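Local structure of peptidase M16 C-terminal domain-containing protein (Enterococcus faecalis, 3D3Y) at residues 24-33 / 195-206; 45-53 / 127-136. The protein is of unknown function but resembles M16 family metallopeptidases, probably as an inactive relative of those zinc proteases. All coordinates share one frame; numbering follows the deposited sequence.

Interaction 1 (24-33 / 195-206); sequences TVRLLVRFNT and MLAEDQVDIFVL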
# COMPACT_ATOMS: atom_id res chain seq x y z
N THR A 24 -12.28 14.32 16.50
CA THR A 24 -11.77 14.97 15.31
C THR A 24 -12.49 14.43 14.09
O THR A 24 -13.21 13.43 14.17
CB THR A 24 -10.28 14.71 15.09
OG1 THR A 24 -10.06 13.30 14.92
CG2 THR A 24 -9.44 15.27 16.26
N VAL A 25 -12.23 15.08 12.96
CA VAL A 25 -12.83 14.75 11.67
C VAL A 25 -11.68 14.45 10.71
O VAL A 25 -10.75 15.24 10.58
CB VAL A 25 -13.67 15.90 11.14
CG1 VAL A 25 -14.22 15.56 9.75
CG2 VAL A 25 -14.83 16.20 12.11
N ARG A 26 -11.71 13.26 10.10
CA ARG A 26 -10.69 12.89 9.15
C ARG A 26 -11.26 13.15 7.78
O ARG A 26 -12.45 12.88 7.53
CB ARG A 26 -10.38 11.41 9.26
CG ARG A 26 -10.12 10.95 10.64
CD ARG A 26 -8.66 10.77 10.84
NE ARG A 26 -8.36 10.48 12.24
CZ ARG A 26 -7.14 10.60 12.76
NH1 ARG A 26 -6.13 10.98 11.97
NH2 ARG A 26 -6.94 10.34 14.06
N LEU A 27 -10.40 13.66 6.90
CA LEU A 27 -10.73 13.86 5.51
C LEU A 27 -9.69 13.17 4.65
O LEU A 27 -8.48 13.19 4.95
CB LEU A 27 -10.72 15.35 5.15
CG LEU A 27 -11.72 16.30 5.83
CD1 LEU A 27 -11.13 16.80 7.13
CD2 LEU A 27 -11.98 17.46 4.89
N LEU A 28 -10.18 12.55 3.57
CA LEU A 28 -9.31 11.87 2.61
C LEU A 28 -9.80 12.20 1.23
O LEU A 28 -10.99 12.00 0.92
CB LEU A 28 -9.33 10.36 2.84
CG LEU A 28 -8.69 9.45 1.77
CD1 LEU A 28 -7.14 9.64 1.68
CD2 LEU A 28 -9.10 8.01 2.08
N VAL A 29 -8.91 12.75 0.41
CA VAL A 29 -9.18 12.88 -1.01
C VAL A 29 -8.27 11.88 -1.74
O VAL A 29 -7.02 11.99 -1.67
CB VAL A 29 -8.92 14.29 -1.51
CG1 VAL A 29 -9.39 14.43 -2.97
CG2 VAL A 29 -9.62 15.32 -0.60
N ARG A 30 -8.89 10.90 -2.40
CA ARG A 30 -8.11 9.85 -3.04
C ARG A 30 -8.28 9.86 -4.57
O ARG A 30 -9.40 9.68 -5.09
CB ARG A 30 -8.39 8.47 -2.42
CG ARG A 30 -7.61 7.32 -3.09
CD ARG A 30 -7.54 6.04 -2.22
NE ARG A 30 -6.69 6.21 -1.04
CZ ARG A 30 -6.80 5.49 0.08
NH1 ARG A 30 -7.74 4.54 0.21
NH2 ARG A 30 -5.95 5.73 1.09
N PHE A 31 -7.18 10.16 -5.26
CA PHE A 31 -7.15 10.09 -6.74
C PHE A 31 -6.70 8.69 -7.17
O PHE A 31 -5.69 8.18 -6.71
CB PHE A 31 -6.19 11.12 -7.33
CG PHE A 31 -6.56 12.56 -7.06
CD1 PHE A 31 -7.03 13.37 -8.10
CD2 PHE A 31 -6.43 13.10 -5.78
CE1 PHE A 31 -7.39 14.70 -7.87
CE2 PHE A 31 -6.75 14.42 -5.54
CZ PHE A 31 -7.24 15.22 -6.61
N ASN A 32 -7.48 8.06 -8.03
CA ASN A 32 -7.28 6.66 -8.36
C ASN A 32 -6.99 6.56 -9.85
O ASN A 32 -7.73 7.15 -10.65
CB ASN A 32 -8.55 5.89 -7.97
CG ASN A 32 -8.38 4.36 -8.01
OD1 ASN A 32 -8.05 3.76 -9.06
ND2 ASN A 32 -8.63 3.72 -6.88
N THR A 33 -5.93 5.84 -10.21
CA THR A 33 -5.57 5.63 -11.62
C THR A 33 -5.03 4.21 -11.81
O THR A 33 -4.65 3.55 -10.84
CB THR A 33 -4.52 6.67 -12.11
OG1 THR A 33 -4.52 6.71 -13.54
CG2 THR A 33 -3.10 6.31 -11.60
N MSE A 195 -3.62 14.37 -14.04
CA MSE A 195 -4.21 13.75 -12.85
C MSE A 195 -5.53 14.46 -12.46
O MSE A 195 -6.55 13.80 -12.26
CB MSE A 195 -3.27 13.73 -11.67
CG MSE A 195 -3.89 12.94 -10.48
SE MSE A 195 -2.73 12.86 -8.96
CE MSE A 195 -3.19 14.58 -8.24
N LEU A 196 -5.51 15.79 -12.41
CA LEU A 196 -6.68 16.53 -11.95
C LEU A 196 -7.87 16.30 -12.89
O LEU A 196 -8.98 16.14 -12.43
CB LEU A 196 -6.37 18.02 -11.73
CG LEU A 196 -7.39 18.84 -10.89
CD1 LEU A 196 -7.62 18.32 -9.47
CD2 LEU A 196 -7.10 20.36 -10.86
N ALA A 197 -7.60 16.25 -14.20
CA ALA A 197 -8.65 16.06 -15.19
C ALA A 197 -9.15 14.62 -15.37
O ALA A 197 -10.28 14.42 -15.77
CB ALA A 197 -8.22 16.66 -16.51
N GLU A 198 -8.31 13.62 -15.08
CA GLU A 198 -8.57 12.22 -15.50
C GLU A 198 -8.83 11.16 -14.39
O GLU A 198 -9.51 10.16 -14.64
CB GLU A 198 -7.45 11.72 -16.44
CG GLU A 198 -7.11 12.71 -17.55
CD GLU A 198 -6.32 12.10 -18.72
OE1 GLU A 198 -5.65 11.05 -18.56
OE2 GLU A 198 -6.36 12.72 -19.79
N ASP A 199 -8.30 11.36 -13.20
CA ASP A 199 -8.37 10.31 -12.19
C ASP A 199 -9.79 10.21 -11.63
O ASP A 199 -10.52 11.21 -11.58
CB ASP A 199 -7.41 10.59 -11.02
CG ASP A 199 -5.95 10.16 -11.28
OD1 ASP A 199 -5.47 10.02 -12.45
OD2 ASP A 199 -5.23 10.00 -10.25
N GLN A 200 -10.18 9.00 -11.21
CA GLN A 200 -11.39 8.85 -10.39
C GLN A 200 -11.06 9.41 -9.01
O GLN A 200 -10.00 9.14 -8.45
CB GLN A 200 -11.83 7.38 -10.31
CG GLN A 200 -12.45 6.87 -11.63
CD GLN A 200 -11.44 6.91 -12.78
OE1 GLN A 200 -10.33 6.37 -12.68
NE2 GLN A 200 -11.82 7.56 -13.88
N VAL A 201 -11.96 10.23 -8.48
CA VAL A 201 -11.69 10.92 -7.23
C VAL A 201 -12.77 10.52 -6.24
O VAL A 201 -13.96 10.53 -6.57
CB VAL A 201 -11.70 12.47 -7.43
CG1 VAL A 201 -11.40 13.20 -6.10
CG2 VAL A 201 -10.65 12.88 -8.46
N ASP A 202 -12.36 10.14 -5.03
CA ASP A 202 -13.32 9.84 -3.97
C ASP A 202 -12.89 10.58 -2.71
O ASP A 202 -11.71 10.61 -2.35
CB ASP A 202 -13.48 8.32 -3.75
CG ASP A 202 -14.25 7.67 -4.86
OD1 ASP A 202 -15.50 7.64 -4.80
OD2 ASP A 202 -13.61 7.20 -5.84
N ILE A 203 -13.86 11.22 -2.07
CA ILE A 203 -13.59 12.07 -0.92
C ILE A 203 -14.36 11.47 0.22
O ILE A 203 -15.57 11.16 0.08
CB ILE A 203 -14.07 13.51 -1.17
CG1 ILE A 203 -13.31 14.09 -2.37
CG2 ILE A 203 -13.85 14.37 0.09
CD1 ILE A 203 -13.80 15.47 -2.82
N PHE A 204 -13.65 11.25 1.32
CA PHE A 204 -14.23 10.67 2.52
C PHE A 204 -14.14 11.62 3.70
O PHE A 204 -13.11 12.30 3.90
CB PHE A 204 -13.51 9.36 2.87
CG PHE A 204 -13.80 8.26 1.91
CD1 PHE A 204 -14.70 7.26 2.25
CD2 PHE A 204 -13.18 8.21 0.66
CE1 PHE A 204 -14.99 6.24 1.35
CE2 PHE A 204 -13.46 7.18 -0.23
CZ PHE A 204 -14.35 6.20 0.11
N VAL A 205 -15.22 11.67 4.48
CA VAL A 205 -15.26 12.44 5.70
C VAL A 205 -15.80 11.52 6.78
O VAL A 205 -16.93 11.04 6.68
CB VAL A 205 -16.17 13.70 5.56
CG1 VAL A 205 -16.14 14.49 6.86
CG2 VAL A 205 -15.69 14.55 4.41
N LEU A 206 -14.97 11.28 7.79
CA LEU A 206 -15.32 10.42 8.91
C LEU A 206 -15.28 11.25 10.19
O LEU A 206 -14.20 11.77 10.58
CB LEU A 206 -14.35 9.23 9.00
CG LEU A 206 -14.39 8.42 10.31
CD1 LEU A 206 -15.51 7.43 10.23
CD2 LEU A 206 -13.10 7.69 10.53
O HOH W 1 -12.85 11.28 12.96
O HOH W 2 -10.67 7.14 -5.65
O HOH W 3 -8.58 4.04 -11.74
O HOH W 4 -6.26 8.47 -14.47

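Interaction 2 (45-53 / 127-136); sequences LLSSLMETN and FEAETFQREK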
# COMPACT_ATOMS: atom_id res chain seq x y z
N LEU A 45 6.43 12.10 -6.89
CA LEU A 45 7.05 13.42 -6.74
C LEU A 45 5.99 14.52 -6.57
O LEU A 45 6.15 15.45 -5.76
CB LEU A 45 7.95 13.77 -7.94
CG LEU A 45 8.66 15.14 -7.95
CD1 LEU A 45 9.50 15.33 -6.62
CD2 LEU A 45 9.59 15.20 -9.16
N LEU A 46 4.91 14.42 -7.33
CA LEU A 46 3.81 15.36 -7.20
C LEU A 46 3.26 15.41 -5.76
O LEU A 46 2.91 16.47 -5.26
CB LEU A 46 2.69 14.98 -8.17
CG LEU A 46 1.54 15.98 -8.21
CD1 LEU A 46 1.99 17.41 -8.68
CD2 LEU A 46 0.44 15.43 -9.12
N SER A 47 3.15 14.25 -5.12
CA SER A 47 2.65 14.24 -3.75
C SER A 47 3.56 15.09 -2.85
O SER A 47 3.06 15.77 -1.93
CB SER A 47 2.48 12.80 -3.23
OG SER A 47 3.72 12.21 -2.89
N SER A 48 4.88 15.07 -3.08
CA SER A 48 5.76 15.93 -2.30
C SER A 48 5.59 17.41 -2.67
O SER A 48 5.61 18.26 -1.81
CB SER A 48 7.22 15.57 -2.50
OG SER A 48 7.52 14.41 -1.77
N LEU A 49 5.38 17.69 -3.95
CA LEU A 49 5.28 19.07 -4.40
C LEU A 49 4.03 19.72 -3.85
O LEU A 49 4.09 20.87 -3.35
CB LEU A 49 5.31 19.16 -5.93
CG LEU A 49 6.61 18.73 -6.63
CD1 LEU A 49 6.42 18.53 -8.14
CD2 LEU A 49 7.76 19.75 -6.41
N MSE A 50 2.91 18.99 -3.89
CA MSE A 50 1.64 19.59 -3.50
C MSE A 50 1.50 19.73 -1.98
O MSE A 50 0.70 20.54 -1.50
CB MSE A 50 0.48 18.81 -4.10
CG MSE A 50 0.49 18.93 -5.63
SE MSE A 50 -0.99 17.93 -6.36
CE MSE A 50 -2.47 18.78 -5.43
N GLU A 51 2.31 18.98 -1.24
CA GLU A 51 2.28 19.00 0.23
C GLU A 51 3.13 20.14 0.82
O GLU A 51 2.77 20.71 1.86
CB GLU A 51 2.83 17.65 0.73
CG GLU A 51 2.86 17.48 2.22
CD GLU A 51 3.52 16.15 2.61
OE1 GLU A 51 4.73 16.01 2.38
OE2 GLU A 51 2.81 15.25 3.09
N THR A 52 4.27 20.43 0.19
CA THR A 52 5.29 21.29 0.79
C THR A 52 4.88 22.77 0.81
O THR A 52 5.16 23.48 1.78
CB THR A 52 6.65 21.08 0.12
OG1 THR A 52 7.66 21.86 0.77
CG2 THR A 52 6.61 21.44 -1.37
N ASN A 53 4.22 23.21 -0.27
CA ASN A 53 3.71 24.58 -0.39
C ASN A 53 2.70 24.64 -1.52
O ASN A 53 2.54 23.65 -2.27
CB ASN A 53 4.85 25.63 -0.52
CG ASN A 53 5.71 25.45 -1.77
OD1 ASN A 53 5.18 25.28 -2.87
ND2 ASN A 53 7.06 25.52 -1.61
N PHE A 127 6.11 23.98 -12.10
CA PHE A 127 6.30 24.16 -10.68
C PHE A 127 7.41 25.16 -10.38
O PHE A 127 8.39 25.24 -11.11
CB PHE A 127 6.54 22.84 -9.96
CG PHE A 127 5.27 22.11 -9.63
CD1 PHE A 127 4.63 22.34 -8.42
CD2 PHE A 127 4.73 21.21 -10.54
CE1 PHE A 127 3.44 21.68 -8.11
CE2 PHE A 127 3.54 20.52 -10.24
CZ PHE A 127 2.88 20.76 -9.03
N GLU A 128 7.24 25.93 -9.32
CA GLU A 128 8.27 26.85 -8.86
C GLU A 128 9.61 26.08 -8.74
O GLU A 128 9.64 24.96 -8.20
CB GLU A 128 7.82 27.43 -7.53
CG GLU A 128 8.56 28.65 -7.10
CD GLU A 128 9.83 28.31 -6.38
OE1 GLU A 128 9.83 27.39 -5.53
OE2 GLU A 128 10.85 28.96 -6.68
N ALA A 129 10.68 26.68 -9.28
CA ALA A 129 11.94 25.97 -9.49
C ALA A 129 12.68 25.58 -8.21
O ALA A 129 13.23 24.48 -8.09
CB ALA A 129 12.87 26.81 -10.39
N GLU A 130 12.71 26.49 -7.23
CA GLU A 130 13.41 26.17 -6.01
C GLU A 130 12.73 25.01 -5.36
O GLU A 130 13.38 24.06 -4.91
CB GLU A 130 13.44 27.35 -5.04
CG GLU A 130 14.41 27.14 -3.88
CD GLU A 130 13.79 27.39 -2.50
OE1 GLU A 130 13.58 28.58 -2.15
OE2 GLU A 130 13.53 26.37 -1.76
N THR A 131 11.40 25.08 -5.32
CA THR A 131 10.61 24.05 -4.66
C THR A 131 10.79 22.74 -5.41
O THR A 131 10.96 21.68 -4.78
CB THR A 131 9.09 24.40 -4.62
OG1 THR A 131 8.87 25.57 -3.81
CG2 THR A 131 8.30 23.23 -4.06
N PHE A 132 10.76 22.80 -6.74
CA PHE A 132 10.86 21.59 -7.53
C PHE A 132 12.20 20.88 -7.32
O PHE A 132 12.27 19.68 -7.12
CB PHE A 132 10.69 21.87 -9.04
CG PHE A 132 10.81 20.62 -9.84
CD1 PHE A 132 9.72 19.75 -9.90
CD2 PHE A 132 12.04 20.24 -10.41
CE1 PHE A 132 9.82 18.55 -10.57
CE2 PHE A 132 12.16 19.02 -11.09
CZ PHE A 132 11.04 18.18 -11.16
N GLN A 133 13.29 21.63 -7.43
CA GLN A 133 14.60 21.03 -7.29
C GLN A 133 14.81 20.42 -5.90
O GLN A 133 15.34 19.30 -5.78
CB GLN A 133 15.65 22.07 -7.61
CG GLN A 133 17.09 21.77 -7.22
CD GLN A 133 17.76 23.06 -6.79
OE1 GLN A 133 17.45 23.60 -5.70
NE2 GLN A 133 18.63 23.61 -7.64
N ARG A 134 14.40 21.14 -4.85
CA ARG A 134 14.46 20.64 -3.48
C ARG A 134 13.72 19.31 -3.33
O ARG A 134 14.27 18.35 -2.77
CB ARG A 134 13.90 21.66 -2.50
CG ARG A 134 13.75 21.10 -1.04
CD ARG A 134 13.56 22.22 0.01
NE ARG A 134 12.74 23.35 -0.47
CZ ARG A 134 11.40 23.37 -0.53
NH1 ARG A 134 10.79 24.46 -0.98
NH2 ARG A 134 10.68 22.32 -0.15
N GLU A 135 12.47 19.24 -3.82
CA GLU A 135 11.67 18.01 -3.66
C GLU A 135 12.18 16.84 -4.51
O GLU A 135 12.10 15.67 -4.09
CB GLU A 135 10.18 18.26 -3.98
CG GLU A 135 9.45 19.16 -2.96
CD GLU A 135 9.76 18.78 -1.53
OE1 GLU A 135 9.80 17.58 -1.22
OE2 GLU A 135 10.01 19.68 -0.70
N LYS A 136 12.71 17.16 -5.69
CA LYS A 136 13.33 16.15 -6.55
C LYS A 136 14.56 15.53 -5.83
O LYS A 136 14.69 14.30 -5.76
CB LYS A 136 13.72 16.76 -7.89
CG LYS A 136 14.28 15.71 -8.88
CD LYS A 136 14.53 16.29 -10.29
CE LYS A 136 15.15 15.22 -11.20
NZ LYS A 136 15.37 15.76 -12.62
O HOH W 5 10.15 14.71 -2.34
O HOH W 6 8.14 24.99 0.60

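Interaction 1 (24-33 / 195-206)
R26 to N32 run antiparallel to Q200 to L206 as neighbouring strands, their axes 4.7 Å apart at closest approach, with eight backbone hydrogen bonds through the pairs R26–L206, L28–F204, R30–D202 and N32–Q200. The F31 side chain packs where helix 185-198 turns into strand 200-207. There the selenomethionine M195 sets CE over one face of the F31 ring, 4.0 Å from its centroid, a CH-pi contact; SE lies oblique to the ring, a Met-aromatic contact. The M195 chain is extended until a bend at chi3 (83°) brings the methyl onto the ring. L196 CD1 meets the same ring at its edge, 4.0 Å from F31 CE1, while V201 CG2 packs alongside, 3.7 Å from F31 CD1. D199 OD2, salt-bridged to R43, lies 3.3 Å from F31 CB. On the reverse face, L28 CD2 sits 3.9 Å above the guanidinium plane of R30, whose nitrogens reach N89 and E373. Strand 85-95 pairs with the other edge of 24-34, and strand 12-18 flanks 200-207; helix 105-118 touches V25, L27 and L196, and helix 368-380 packs on R26, F204 and L206 on the reverse face.

Interaction 2 (45-53 / 127-136)
L49 sets CD1 squarely over one face of the F127 ring, 3.9 Å from the centroid, a CH-pi contact, while L46 CD1 approaches the same ring obliquely, 3.5 Å from F127 CZ. The second ring, F132, meets L49 CD1 at its edge, and L45 CD2 comes in obliquely, 3.6 Å from F132 CE1. One leucine methyl thus serves both aromatics. At the edge of the third flat group, the R134 guanidinium, E130 OE2 accepts weakly from NE and NH1; N53 ND2 lies near the same plane without a bond, a water accepting from it and, weakly, from NH1. R134 NH2 donates to T52 OG1 at 3.2 Å, close to the guanidinium plane. The helices cross at 131°, and E135 is the knob between them, its side chain seated in a hole made by L45, S48, L49 and T52. A bend at chi2 (-45°) curls its carboxylate back, bringing OE2 to R134 NH2 in a 2.8 Å salt bridge. Toward the C-terminal end of helix 40-52, T52 and T131 bring their CG2 methyls tip to tip. N53, just past its helix end, donates ND2 to T131 OG1 at 2.8 Å and a nearly straight 171°. T131 OG1 in turn donates a hydrogen bond to OE1 of E128, the N-cap residue, which also accepts from T131 N. A water links S48 OG with E135 O and OE1. The contact therefore divides into a greasy half, where leucines and rings interlock, and a polar half in which several groups serve two partners: T131 OG1 both accepts and donates, which fixes its hydroxyl, and R134 joins E130 and E135 in a salt-bridge network that probably helps keep buried E135 ionised.

Interactions 1 and 2 lie about 20 Å apart between centres, yet they touch: M195 CE, packed on F31 in interaction 1, is 3.8 Å from L46 CD2 of interaction 2. Helix 185-198 is the bridge, since its last turn carries M195 and L196 while its L188 packs on L45, L46 and L49. F88 of strand 85-95 links them too, pairing its backbone with F31 and touching L46 and M50. Along the chain, strand 24-34 leads into helix 40-52, and interaction 2 is nested inside the loop that interaction 1 closes. That helix probably corresponds to the one bearing the HXXEH zinc motif in active M16 peptidases, but here it contains no histidine.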